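Local coordinates for UPF0141 protein yjdB (Campylobacter jejuni subsp. jejuni HB93-13, PDB 4TN0) that probably transfers phosphoethanolamine to periplasmic targets as a zinc-dependent enzyme of the alkaline phosphatase-like fold, and is required for polymyxin resistance and motility, at residues A[217-230]-A[247-261]. Numbering follows the deposited sequence.
Sequences YESSLFYLSDHGES and PSYQTHIPAIFWSND
In the central mixed sheet of this alkaline phosphatase-like domain, strand 218-224 pairs antiparallel with strand 252-259, and the loop after strand 218-224 carries two zinc ligands. Two-way backbone bonds join Leu-221 with Trp-258 and Tyr-223 with Ile-256. On the face with these four residues, Tyr-223 CD1 lies 3.8 Å from Ile-256 CD1, and helix 186-211 covers Leu-221, Tyr-223 and Trp-258. On the other face, Phe-222 and Phe-257 cross at about a right angle, and Phe-222 CD1 meets Phe-257 CB at 4.1 Å. Ser-219 O accepts from both Asn-260 N and Ser-259 OG. Asn-260 OD1 accepts from Ser-219 N at 3.0 Å, side-on to its C=O (96°); its CG sits between the backbone N and carbonyl carbon (chi1 52°), which turns the amide back to Ser-219. Past Leu-224, Ile-253 CG2 packs 3.5 Å from His-227 C. Asp-226 OD2 and His-227 NE2 bind zinc, together with Glu-26 and phosphorylated Thr-65. His-227 ND1 donates to Gly-228 O at 2.7 Å, in the ring plane, which fixes the rotation of the imidazole. Gly-228 N donates to Gln-250 O and Glu-229 N to Tyr-249 O. Last, the extended Gln-250 chain reaches Ser-230, where NE2 donates to OG at 3.0 Å, nearly straight at 171°.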
ATOM      1  N   TYR A 217       4.915   7.324 -20.864  1.00 76.88           N
ATOM      2  CA  TYR A 217       4.043   7.759 -19.770  1.00 73.08           C
ATOM      3  C   TYR A 217       4.770   8.425 -18.595  1.00 68.86           C
ATOM      4  O   TYR A 217       5.971   8.233 -18.380  1.00 65.35           O
ATOM      5  CB  TYR A 217       3.262   6.574 -19.216  1.00 68.40           C
ATOM      6  CG  TYR A 217       2.184   6.031 -20.108  1.00 67.02           C
ATOM      7  CD1 TYR A 217       0.867   6.445 -19.954  1.00 66.81           C
ATOM      8  CD2 TYR A 217       2.469   5.089 -21.084  1.00 67.74           C
ATOM      9  CE1 TYR A 217      -0.136   5.942 -20.751  1.00 65.98           C
ATOM     10  CE2 TYR A 217       1.468   4.577 -21.893  1.00 68.04           C
ATOM     11  CZ  TYR A 217       0.165   5.009 -21.719  1.00 64.72           C
ATOM     12  OH  TYR A 217      -0.840   4.504 -22.514  1.00 61.83           O
ATOM     13  N   GLU A 218       4.014   9.198 -17.825  1.00 67.04           N
ATOM     14  CA  GLU A 218       4.476   9.656 -16.528  1.00 72.70           C
ATOM     15  C   GLU A 218       4.021   8.605 -15.505  1.00 73.92           C
ATOM     16  O   GLU A 218       2.813   8.385 -15.306  1.00 70.14           O
ATOM     17  CB  GLU A 218       3.902  11.036 -16.191  1.00 72.68           C
ATOM     18  CG  GLU A 218       3.595  11.240 -14.709  1.00 71.27           C
ATOM     19  CD  GLU A 218       2.881  12.548 -14.424  1.00 81.04           C
ATOM     20  OE1 GLU A 218       2.181  12.638 -13.383  1.00 75.69           O
ATOM     21  OE2 GLU A 218       3.029  13.491 -15.237  1.00 89.64           O
ATOM     22  N   SER A 219       4.987   7.944 -14.872  1.00 70.41           N
ATOM     23  CA  SER A 219       4.678   6.776 -14.052  1.00 68.12           C
ATOM     24  C   SER A 219       5.001   7.014 -12.587  1.00 67.13           C
ATOM     25  O   SER A 219       6.030   7.604 -12.237  1.00 65.30           O
ATOM     26  CB  SER A 219       5.442   5.551 -14.555  1.00 66.77           C
ATOM     27  OG  SER A 219       5.034   5.200 -15.869  1.00 71.77           O
ATOM     28  N   SER A 220       4.105   6.545 -11.730  1.00 65.90           N
ATOM     29  CA  SER A 220       4.344   6.592 -10.299  1.00 64.57           C
ATOM     30  C   SER A 220       4.002   5.269  -9.620  1.00 59.54           C
ATOM     31  O   SER A 220       3.067   4.562 -10.031  1.00 53.84           O
ATOM     32  CB  SER A 220       3.546   7.725  -9.671  1.00 60.96           C
ATOM     33  OG  SER A 220       3.929   8.963 -10.236  1.00 67.88           O
ATOM     34  N   LEU A 221       4.788   4.934  -8.598  1.00 57.56           N
ATOM     35  CA  LEU A 221       4.467   3.845  -7.684  1.00 48.00           C
ATOM     36  C   LEU A 221       4.167   4.389  -6.287  1.00 52.62           C
ATOM     37  O   LEU A 221       4.963   5.152  -5.712  1.00 48.39           O
ATOM     38  CB  LEU A 221       5.607   2.831  -7.621  1.00 52.85           C
ATOM     39  CG  LEU A 221       5.536   1.825  -6.462  1.00 51.42           C
ATOM     40  CD1 LEU A 221       4.324   0.926  -6.600  1.00 43.47           C
ATOM     41  CD2 LEU A 221       6.811   0.989  -6.409  1.00 56.51           C
ATOM     42  N   PHE A 222       3.007   4.014  -5.749  1.00 46.73           N
ATOM     43  CA  PHE A 222       2.719   4.290  -4.350  1.00 44.96           C
ATOM     44  C   PHE A 222       2.380   2.991  -3.640  1.00 46.80           C
ATOM     45  O   PHE A 222       1.474   2.250  -4.067  1.00 41.80           O
ATOM     46  CB  PHE A 222       1.583   5.306  -4.173  1.00 40.02           C
ATOM     47  CG  PHE A 222       1.438   5.784  -2.754  1.00 41.54           C
ATOM     48  CD1 PHE A 222       2.514   6.350  -2.096  1.00 40.24           C
ATOM     49  CD2 PHE A 222       0.245   5.642  -2.073  1.00 38.65           C
ATOM     50  CE1 PHE A 222       2.404   6.764  -0.781  1.00 40.86           C
ATOM     51  CE2 PHE A 222       0.123   6.060  -0.783  1.00 36.03           C
ATOM     52  CZ  PHE A 222       1.206   6.627  -0.126  1.00 39.18           C
ATOM     53  N   TYR A 223       3.157   2.705  -2.591  1.00 45.72           N
ATOM     54  CA  TYR A 223       2.997   1.501  -1.773  1.00 44.33           C
ATOM     55  C   TYR A 223       2.723   1.850  -0.313  1.00 43.63           C
ATOM     56  O   TYR A 223       3.448   2.655   0.282  1.00 43.19           O
ATOM     57  CB  TYR A 223       4.247   0.616  -1.863  1.00 46.57           C
ATOM     58  CG  TYR A 223       4.427  -0.367  -0.707  1.00 45.16           C
ATOM     59  CD1 TYR A 223       5.330  -0.103   0.316  1.00 43.03           C
ATOM     60  CD2 TYR A 223       3.708  -1.564  -0.649  1.00 43.07           C
ATOM     61  CE1 TYR A 223       5.509  -0.983   1.364  1.00 43.63           C
ATOM     62  CE2 TYR A 223       3.880  -2.457   0.423  1.00 40.26           C
ATOM     63  CZ  TYR A 223       4.790  -2.155   1.417  1.00 39.68           C
ATOM     64  OH  TYR A 223       4.988  -3.004   2.484  1.00 39.23           O
ATOM     65  N   LEU A 224       1.691   1.239   0.262  1.00 40.37           N
ATOM     66  CA  LEU A 224       1.469   1.336   1.712  1.00 42.25           C
ATOM     67  C   LEU A 224       0.856   0.050   2.258  1.00 38.38           C
ATOM     68  O   LEU A 224       0.177  -0.693   1.544  1.00 34.99           O
ATOM     69  CB  LEU A 224       0.567   2.522   2.086  1.00 35.84           C
ATOM     70  CG  LEU A 224      -0.915   2.529   1.714  1.00 39.79           C
ATOM     71  CD1 LEU A 224      -1.582   3.736   2.367  1.00 41.73           C
ATOM     72  CD2 LEU A 224      -1.153   2.535   0.206  1.00 37.51           C
ATOM     73  N   SER A 225       1.081  -0.203   3.537  1.00 38.90           N
ATOM     74  CA  SER A 225       0.535  -1.395   4.153  1.00 37.31           C
ATOM     75  C   SER A 225      -0.850  -1.099   4.696  1.00 31.68           C
ATOM     76  O   SER A 225      -1.173   0.067   4.936  1.00 38.22           O
ATOM     77  CB  SER A 225       1.453  -1.896   5.266  1.00 36.46           C
ATOM     78  OG  SER A 225       1.017  -3.170   5.694  1.00 38.09           O
ATOM     79  N   ASP A 226      -1.669  -2.135   4.868  1.00 29.44           N
ATOM     80  CA  ASP A 226      -2.970  -1.965   5.509  1.00 30.69           C
ATOM     81  C   ASP A 226      -2.839  -1.732   7.027  1.00 32.04           C
ATOM     82  O   ASP A 226      -3.630  -0.983   7.589  1.00 33.11           O
ATOM     83  CB  ASP A 226      -3.906  -3.156   5.232  1.00 27.47           C
ATOM     84  CG  ASP A 226      -3.340  -4.501   5.704  1.00 35.13           C
ATOM     85  OD1 ASP A 226      -2.133  -4.575   6.017  1.00 35.55           O
ATOM     86  OD2 ASP A 226      -4.101  -5.496   5.725  1.00 32.00           O
ATOM     87  N   HIS A 227      -1.852  -2.353   7.672  1.00 33.38           N
ATOM     88  CA  HIS A 227      -1.601  -2.194   9.125  1.00 35.50           C
ATOM     89  C   HIS A 227      -0.276  -2.871   9.527  1.00 36.25           C
ATOM     90  O   HIS A 227       0.410  -3.481   8.697  1.00 36.65           O
ATOM     91  CB  HIS A 227      -2.724  -2.789   9.954  1.00 29.16           C
ATOM     92  CG  HIS A 227      -3.015  -4.210   9.600  1.00 34.05           C
ATOM     93  ND1 HIS A 227      -2.170  -5.243   9.948  1.00 32.91           N
ATOM     94  CD2 HIS A 227      -4.032  -4.772   8.900  1.00 32.35           C
ATOM     95  CE1 HIS A 227      -2.655  -6.380   9.476  1.00 35.73           C
ATOM     96  NE2 HIS A 227      -3.787  -6.122   8.843  1.00 32.87           N
ATOM     97  N   GLY A 228       0.094  -2.751  10.792  1.00 30.87           N
ATOM     98  CA  GLY A 228       1.324  -3.349  11.260  1.00 29.40           C
ATOM     99  C   GLY A 228       1.104  -4.756  11.760  1.00 30.71           C
ATOM    100  O   GLY A 228       0.197  -5.449  11.316  1.00 33.59           O
ATOM    101  N   GLU A 229       1.956  -5.188  12.674  1.00 32.15           N
ATOM    102  CA  GLU A 229       1.920  -6.553  13.208  1.00 30.78           C
ATOM    103  C   GLU A 229       2.703  -6.619  14.508  1.00 29.05           C
ATOM    104  O   GLU A 229       3.733  -5.961  14.641  1.00 30.50           O
ATOM    105  CB  GLU A 229       2.507  -7.555  12.215  1.00 29.34           C
ATOM    106  CG  GLU A 229       2.387  -9.023  12.635  1.00 29.99           C
ATOM    107  CD  GLU A 229       1.042  -9.631  12.272  1.00 33.14           C
ATOM    108  OE1 GLU A 229       0.014  -8.885  12.221  1.00 28.94           O
ATOM    109  OE2 GLU A 229       1.023 -10.869  12.045  1.00 31.04           O
ATOM    110  N   SER A 230       2.206  -7.391  15.466  1.00 29.37           N
ATOM    111  CA  SER A 230       2.964  -7.696  16.687  1.00 34.19           C
ATOM    112  C   SER A 230       3.720  -9.034  16.549  1.00 33.77           C
ATOM    113  O   SER A 230       3.199  -9.978  15.964  1.00 29.22           O
ATOM    114  CB  SER A 230       2.038  -7.735  17.904  1.00 25.05           C
ATOM    115  OG  SER A 230       1.729  -6.422  18.309  1.00 32.67           O
ATOM    116  N   PRO A 247      -0.331  -1.055  20.222  1.00 33.78           N
ATOM    117  CA  PRO A 247       1.047  -0.559  20.120  1.00 33.40           C
ATOM    118  C   PRO A 247       1.322   0.003  18.721  1.00 36.83           C
ATOM    119  O   PRO A 247       0.668  -0.394  17.734  1.00 33.72           O
ATOM    120  CB  PRO A 247       1.897  -1.815  20.364  1.00 34.95           C
ATOM    121  CG  PRO A 247       1.021  -2.936  19.922  1.00 32.45           C
ATOM    122  CD  PRO A 247      -0.395  -2.526  20.238  1.00 34.39           C
ATOM    123  N   SER A 248       2.298   0.898  18.616  1.00 32.91           N
ATOM    124  CA  SER A 248       2.618   1.481  17.317  1.00 32.55           C
ATOM    125  C   SER A 248       3.042   0.410  16.283  1.00 37.35           C
ATOM    126  O   SER A 248       2.981   0.669  15.083  1.00 34.46           O
ATOM    127  CB  SER A 248       3.700   2.549  17.459  1.00 29.73           C
ATOM    128  OG  SER A 248       4.896   1.993  17.955  1.00 47.44           O
ATOM    129  N   TYR A 249       3.499  -0.758  16.760  1.00 36.40           N
ATOM    130  CA  TYR A 249       3.816  -1.900  15.897  1.00 35.14           C
ATOM    131  C   TYR A 249       2.652  -2.235  14.977  1.00 34.42           C
ATOM    132  O   TYR A 249       2.873  -2.720  13.880  1.00 37.23           O
ATOM    133  CB  TYR A 249       4.190  -3.152  16.711  1.00 32.82           C
ATOM    134  CG  TYR A 249       5.572  -3.096  17.314  1.00 33.26           C
ATOM    135  CD1 TYR A 249       6.632  -2.565  16.591  1.00 30.24           C
ATOM    136  CD2 TYR A 249       5.818  -3.555  18.623  1.00 30.13           C
ATOM    137  CE1 TYR A 249       7.897  -2.488  17.141  1.00 32.63           C
ATOM    138  CE2 TYR A 249       7.085  -3.482  19.179  1.00 28.11           C
ATOM    139  CZ  TYR A 249       8.119  -2.948  18.422  1.00 31.11           C
ATOM    140  OH  TYR A 249       9.391  -2.867  18.922  1.00 40.80           O
ATOM    141  N   GLN A 250       1.422  -1.977  15.424  1.00 33.32           N
ATOM    142  CA  GLN A 250       0.240  -2.309  14.627  1.00 31.74           C
ATOM    143  C   GLN A 250      -0.326  -1.135  13.819  1.00 33.00           C
ATOM    144  O   GLN A 250      -1.030  -1.374  12.845  1.00 32.98           O
ATOM    145  CB  GLN A 250      -0.856  -2.910  15.512  1.00 26.56           C
ATOM    146  CG  GLN A 250      -0.452  -4.289  16.014  1.00 29.95           C
ATOM    147  CD  GLN A 250      -1.551  -5.020  16.755  1.00 28.31           C
ATOM    148  OE1 GLN A 250      -2.761  -4.789  16.549  1.00 28.08           O
ATOM    149  NE2 GLN A 250      -1.136  -5.917  17.626  1.00 24.91           N
ATOM    150  N   THR A 251      -0.023   0.109  14.204  1.00 30.23           N
ATOM    151  CA  THR A 251      -0.579   1.284  13.521  1.00 34.71           C
ATOM    152  C   THR A 251       0.426   2.057  12.650  1.00 37.07           C
ATOM    153  O   THR A 251       0.042   2.770  11.701  1.00 40.61           O
ATOM    154  CB  THR A 251      -1.198   2.284  14.552  1.00 33.90           C
ATOM    155  OG1 THR A 251      -0.190   2.725  15.471  1.00 35.24           O
ATOM    156  CG2 THR A 251      -2.291   1.618  15.336  1.00 33.41           C
ATOM    157  N   HIS A 252       1.706   1.919  12.976  1.00 36.21           N
ATOM    158  CA  HIS A 252       2.771   2.636  12.273  1.00 39.04           C
ATOM    159  C   HIS A 252       3.256   1.803  11.077  1.00 43.12           C
ATOM    160  O   HIS A 252       3.949   0.782  11.249  1.00 40.09           O
ATOM    161  CB  HIS A 252       3.919   2.939  13.251  1.00 38.21           C
ATOM    162  CG  HIS A 252       5.014   3.791  12.685  1.00 45.07           C
ATOM    163  ND1 HIS A 252       4.885   4.496  11.503  1.00 43.00           N
ATOM    164  CD2 HIS A 252       6.266   4.045  13.142  1.00 42.89           C
ATOM    165  CE1 HIS A 252       6.009   5.149  11.259  1.00 43.97           C
ATOM    166  NE2 HIS A 252       6.863   4.893  12.239  1.00 44.44           N
ATOM    167  N   ILE A 253       2.881   2.245   9.876  1.00 41.05           N
ATOM    168  CA  ILE A 253       3.110   1.493   8.643  1.00 41.22           C
ATOM    169  C   ILE A 253       4.098   2.192   7.728  1.00 44.93           C
ATOM    170  O   ILE A 253       4.280   3.409   7.812  1.00 47.76           O
ATOM    171  CB  ILE A 253       1.792   1.294   7.837  1.00 40.17           C
ATOM    172  CG1 ILE A 253       1.029   2.625   7.752  1.00 36.88           C
ATOM    173  CG2 ILE A 253       0.931   0.207   8.445  1.00 38.58           C
ATOM    174  CD1 ILE A 253      -0.146   2.611   6.808  1.00 37.79           C
ATOM    175  N   PRO A 254       4.701   1.430   6.805  1.00 45.35           N
ATOM    176  CA  PRO A 254       5.524   2.036   5.766  1.00 46.33           C
ATOM    177  C   PRO A 254       4.670   2.664   4.666  1.00 47.04           C
ATOM    178  O   PRO A 254       3.579   2.181   4.347  1.00 40.51           O
ATOM    179  CB  PRO A 254       6.301   0.842   5.215  1.00 43.43           C
ATOM    180  CG  PRO A 254       5.322  -0.268   5.339  1.00 41.22           C
ATOM    181  CD  PRO A 254       4.704  -0.039   6.689  1.00 43.28           C
ATOM    182  N   ALA A 255       5.179   3.744   4.091  1.00 48.53           N
ATOM    183  CA  ALA A 255       4.643   4.253   2.847  1.00 49.47           C
ATOM    184  C   ALA A 255       5.833   4.635   1.985  1.00 52.04           C
ATOM    185  O   ALA A 255       6.798   5.246   2.472  1.00 51.19           O
ATOM    186  CB  ALA A 255       3.710   5.431   3.080  1.00 46.06           C
ATOM    187  N   ILE A 256       5.778   4.214   0.724  1.00 49.01           N
ATOM    188  CA  ILE A 256       6.876   4.397  -0.219  1.00 52.99           C
ATOM    189  C   ILE A 256       6.370   4.978  -1.540  1.00 51.75           C
ATOM    190  O   ILE A 256       5.410   4.460  -2.121  1.00 49.44           O
ATOM    191  CB  ILE A 256       7.596   3.063  -0.502  1.00 49.93           C
ATOM    192  CG1 ILE A 256       8.408   2.613   0.711  1.00 45.79           C
ATOM    193  CG2 ILE A 256       8.491   3.162  -1.736  1.00 49.00           C
ATOM    194  CD1 ILE A 256       8.919   1.158   0.580  1.00 39.85           C
ATOM    195  N   PHE A 257       7.036   6.025  -2.026  1.00 50.80           N
ATOM    196  CA  PHE A 257       6.665   6.620  -3.314  1.00 55.60           C
ATOM    197  C   PHE A 257       7.824   6.681  -4.289  1.00 55.05           C
ATOM    198  O   PHE A 257       8.967   6.966  -3.917  1.00 58.62           O
ATOM    199  CB  PHE A 257       6.105   8.039  -3.139  1.00 55.79           C
ATOM    200  CG  PHE A 257       5.762   8.720  -4.447  1.00 59.41           C
ATOM    201  CD1 PHE A 257       4.628   8.355  -5.162  1.00 56.79           C
ATOM    202  CD2 PHE A 257       6.578   9.716  -4.966  1.00 61.22           C
ATOM    203  CE1 PHE A 257       4.319   8.968  -6.358  1.00 59.08           C
ATOM    204  CE2 PHE A 257       6.268  10.333  -6.165  1.00 60.30           C
ATOM    205  CZ  PHE A 257       5.138   9.959  -6.859  1.00 62.29           C
ATOM    206  N   TRP A 258       7.519   6.393  -5.544  1.00 56.07           N
ATOM    207  CA  TRP A 258       8.490   6.581  -6.603  1.00 62.15           C
ATOM    208  C   TRP A 258       7.803   7.119  -7.850  1.00 62.66           C
ATOM    209  O   TRP A 258       6.664   6.756  -8.155  1.00 60.50           O
ATOM    210  CB  TRP A 258       9.218   5.273  -6.921  1.00 56.09           C
ATOM    211  CG  TRP A 258      10.182   5.399  -8.054  1.00 56.86           C
ATOM    212  CD1 TRP A 258      11.508   5.696  -7.964  1.00 62.35           C
ATOM    213  CD2 TRP A 258       9.905   5.219  -9.445  1.00 60.54           C
ATOM    214  NE1 TRP A 258      12.075   5.722  -9.212  1.00 65.86           N
ATOM    215  CE2 TRP A 258      11.111   5.430 -10.141  1.00 63.26           C
ATOM    216  CE3 TRP A 258       8.754   4.907 -10.174  1.00 63.70           C
ATOM    217  CZ2 TRP A 258      11.200   5.336 -11.525  1.00 66.14           C
ATOM    218  CZ3 TRP A 258       8.844   4.812 -11.549  1.00 65.08           C
ATOM    219  CH2 TRP A 258      10.058   5.027 -12.210  1.00 67.52           C
ATOM    220  N   SER A 259       8.515   7.962  -8.590  1.00 64.96           N
ATOM    221  CA  SER A 259       8.016   8.466  -9.858  1.00 62.25           C
ATOM    222  C   SER A 259       9.184   8.767 -10.765  1.00 65.71           C
ATOM    223  O   SER A 259      10.282   9.064 -10.286  1.00 67.34           O
ATOM    224  CB  SER A 259       7.172   9.722  -9.658  1.00 66.83           C
ATOM    225  OG  SER A 259       6.558  10.102 -10.870  1.00 72.46           O
ATOM    226  N   ASN A 260       8.947   8.698 -12.072  1.00 68.38           N
ATOM    227  CA  ASN A 260       9.948   9.115 -13.051  1.00 69.76           C
ATOM    228  C   ASN A 260       9.863  10.622 -13.277  1.00 76.57           C
ATOM    229  O   ASN A 260      10.832  11.257 -13.702  1.00 80.51           O
ATOM    230  CB  ASN A 260       9.751   8.369 -14.370  1.00 62.68           C
ATOM    231  CG  ASN A 260       8.328   8.455 -14.877  1.00 66.38           C
ATOM    232  OD1 ASN A 260       7.604   9.401 -14.559  1.00 73.66           O
ATOM    233  ND2 ASN A 260       7.910   7.464 -15.660  1.00 65.04           N
ATOM    234  N   ASP A 261       8.703  11.182 -12.948  1.00 68.94           N
ATOM    235  CA  ASP A 261       8.521  12.619 -12.860  1.00 71.96           C
ATOM    236  C   ASP A 261       9.152  13.067 -11.563  1.00 75.72           C
ATOM    237  O   ASP A 261       8.556  12.919 -10.499  1.00 79.10           O
ATOM    238  CB  ASP A 261       7.026  12.957 -12.895  1.00 75.21           C
ATOM    239  CG  ASP A 261       6.732  14.448 -12.781  1.00 75.26           C
ATOM    240  OD1 ASP A 261       7.484  15.196 -12.117  1.00 74.83           O
ATOM    241  OD2 ASP A 261       5.710  14.868 -13.365  1.00 75.21           O
TER